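Beta-galactosidase (Marinomonas sp. ef1, PDB 6Y2K) probably hydrolyses terminal, non-reducing beta-D-galactose residues of beta-galactosides as a cold-active, hexameric family 42 glycoside hydrolase. Local coordinates at residues A[423-428]-A[432-437]. Numbering follows the deposited sequence.
Sequences SLDIQP and AYRYFF
Y433 meets both P428 and L424. Its buried carbonyl O lies 3.5 Å from P428 CB and has no polar partner in the model; proline, lacking an N-H, suits the loop just past the helix end. The flat Y433 ring lies alongside the leucine, CE1 4.3 Å from L424 CD2, its hydroxyl reaching past, and R496 adds a cation-pi contact. R434, at the N-cap position of helix 435-448, has a long chain suited to an exposed edge; in the conformer described, bent at chi2 (89°), its NE is 4.2 Å from D425 OD1, too far for a salt bridge. The loop 427-434 joins helix 418-426 to helix 435-448 within the trimerisation domain of this GH42 enzyme. Y435 opens the second helix: L424 CD1 presses obliquely on its ring, a tight 3.2 Å from Y435 CD1. Leucine's branched end covers this ring, and tyrosine adds a hydroxyl that hydrogen-bonds to D417 N. Y435 N donates to a water that donates to D425 OD1 (2.7 Å). A second water donates to D425 OD1 (2.8 Å) and accepts from F436 N, helping hold the carboxylate; aspartate probably fits because it accepts from both waters bridging to helix-start N-H groups.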
loop_
_atom_site.group_PDB
_atom_site.type_symbol
_atom_site.label_atom_id
_atom_site.label_comp_id
_atom_site.label_asym_id
_atom_site.label_seq_id
_atom_site.Cartn_x
_atom_site.Cartn_y
_atom_site.Cartn_z
ATOM N N SER A 423 14.256 36.646 10.321
ATOM C CA SER A 423 15.450 35.956 10.796
ATOM C C SER A 423 15.389 34.448 10.510
ATOM O O SER A 423 16.280 33.889 9.862
ATOM C CB SER A 423 15.655 36.206 12.297
ATOM O OG SER A 423 16.701 35.378 12.799
ATOM N N LEU A 424 14.305 33.817 10.951
ATOM C CA LEU A 424 14.133 32.373 10.800
ATOM C C LEU A 424 13.931 31.916 9.339
ATOM O O LEU A 424 14.327 30.813 8.980
ATOM C CB LEU A 424 12.983 31.894 11.698
ATOM C CG LEU A 424 13.248 32.112 13.199
ATOM C CD1 LEU A 424 11.952 32.158 13.985
ATOM C CD2 LEU A 424 14.136 31.031 13.765
ATOM N N ASP A 425 13.303 32.745 8.508
ATOM C CA ASP A 425 13.180 32.447 7.070
ATOM C C ASP A 425 14.521 32.575 6.335
ATOM O O ASP A 425 14.746 31.903 5.328
ATOM C CB ASP A 425 12.171 33.389 6.391
ATOM C CG ASP A 425 10.720 33.047 6.697
ATOM O OD1 ASP A 425 10.421 31.972 7.282
ATOM O OD2 ASP A 425 9.867 33.881 6.316
ATOM N N ILE A 426 15.385 33.465 6.819
ATOM C CA ILE A 426 16.690 33.714 6.187
ATOM C C ILE A 426 17.599 32.485 6.333
ATOM O O ILE A 426 18.258 32.086 5.364
ATOM C CB ILE A 426 17.320 35.049 6.694
ATOM C CG1 ILE A 426 16.678 36.229 5.945
ATOM C CG2 ILE A 426 18.833 35.087 6.502
ATOM C CD1 ILE A 426 16.894 37.594 6.591
ATOM N N GLN A 427 17.625 31.894 7.530
ATOM C CA GLN A 427 18.311 30.606 7.758
ATOM C C GLN A 427 17.402 29.678 8.567
ATOM O O GLN A 427 17.460 29.660 9.805
ATOM C CB GLN A 427 19.659 30.788 8.471
ATOM C CG GLN A 427 20.722 31.470 7.620
ATOM C CD GLN A 427 22.136 31.289 8.163
ATOM O OE1 GLN A 427 22.334 31.080 9.369
ATOM N NE2 GLN A 427 23.131 31.364 7.273
ATOM N N PRO A 428 16.535 28.920 7.870
ATOM C CA PRO A 428 15.673 27.974 8.582
ATOM C C PRO A 428 16.452 26.821 9.198
ATOM O O PRO A 428 15.996 26.264 10.203
ATOM C CB PRO A 428 14.700 27.493 7.493
ATOM C CG PRO A 428 15.446 27.659 6.224
ATOM C CD PRO A 428 16.292 28.894 6.414
ATOM N N ALA A 432 12.574 21.882 6.481
ATOM C CA ALA A 432 11.218 21.561 6.940
ATOM C C ALA A 432 10.679 22.539 8.000
ATOM O O ALA A 432 9.493 22.487 8.324
ATOM C CB ALA A 432 11.174 20.136 7.475
ATOM N N TYR A 433 11.532 23.413 8.539
ATOM C CA TYR A 433 11.128 24.381 9.557
ATOM C C TYR A 433 10.742 25.718 8.926
ATOM O O TYR A 433 11.497 26.276 8.139
ATOM C CB TYR A 433 12.261 24.623 10.568
ATOM C CG TYR A 433 11.876 25.604 11.668
ATOM C CD1 TYR A 433 11.869 26.985 11.442
ATOM C CD2 TYR A 433 11.491 25.146 12.929
ATOM C CE1 TYR A 433 11.495 27.875 12.438
ATOM C CE2 TYR A 433 11.119 26.030 13.939
ATOM C CZ TYR A 433 11.122 27.396 13.690
ATOM O OH TYR A 433 10.746 28.277 14.690
ATOM N N ARG A 434 9.589 26.242 9.337
ATOM C CA ARG A 434 9.131 27.560 8.942
ATOM C C ARG A 434 8.479 28.239 10.150
ATOM O O ARG A 434 7.579 27.665 10.759
ATOM C CB ARG A 434 8.135 27.409 7.805
ATOM C CG ARG A 434 8.032 28.614 6.910
ATOM C CD ARG A 434 9.022 28.569 5.760
ATOM N NE ARG A 434 8.509 29.327 4.629
ATOM C CZ ARG A 434 7.875 28.787 3.593
ATOM N NH1 ARG A 434 7.435 29.563 2.619
ATOM N NH2 ARG A 434 7.694 27.478 3.520
ATOM N N TYR A 435 8.938 29.440 10.499
ATOM C CA TYR A 435 8.406 30.173 11.652
ATOM C C TYR A 435 6.886 30.272 11.599
ATOM O O TYR A 435 6.206 29.936 12.563
ATOM C CB TYR A 435 8.996 31.573 11.710
ATOM C CG TYR A 435 8.450 32.480 12.808
ATOM C CD1 TYR A 435 8.739 32.238 14.144
ATOM C CD2 TYR A 435 7.658 33.590 12.504
ATOM C CE1 TYR A 435 8.269 33.074 15.153
ATOM C CE2 TYR A 435 7.186 34.433 13.504
ATOM C CZ TYR A 435 7.501 34.175 14.824
ATOM O OH TYR A 435 7.050 34.998 15.830
ATOM N N PHE A 436 6.366 30.723 10.466
ATOM C CA PHE A 436 4.924 30.879 10.307
ATOM C C PHE A 436 4.172 29.557 10.511
ATOM O O PHE A 436 3.128 29.532 11.175
ATOM C CB PHE A 436 4.573 31.480 8.939
ATOM C CG PHE A 436 3.140 31.906 8.832
ATOM C CD1 PHE A 436 2.144 30.982 8.547
ATOM C CD2 PHE A 436 2.783 33.225 9.057
ATOM C CE1 PHE A 436 0.822 31.374 8.471
ATOM C CE2 PHE A 436 1.461 33.624 8.984
ATOM C CZ PHE A 436 0.481 32.698 8.687
ATOM N N PHE A 437 4.697 28.469 9.942
ATOM C CA PHE A 437 4.056 27.155 10.065
ATOM C C PHE A 437 4.006 26.745 11.542
ATOM O O PHE A 437 2.982 26.270 12.023
ATOM C CB PHE A 437 4.807 26.063 9.288
ATOM C CG PHE A 437 4.767 26.187 7.783
ATOM C CD1 PHE A 437 4.343 27.343 7.116
ATOM C CD2 PHE A 437 5.258 25.129 7.014
ATOM C CE1 PHE A 437 4.373 27.414 5.728
ATOM C CE2 PHE A 437 5.286 25.200 5.630
ATOM C CZ PHE A 437 4.843 26.345 4.988
HETATM O O HOH W 1 11.342 30.172 9.079
HETATM O O HOH W 2 7.793 31.635 8.077
#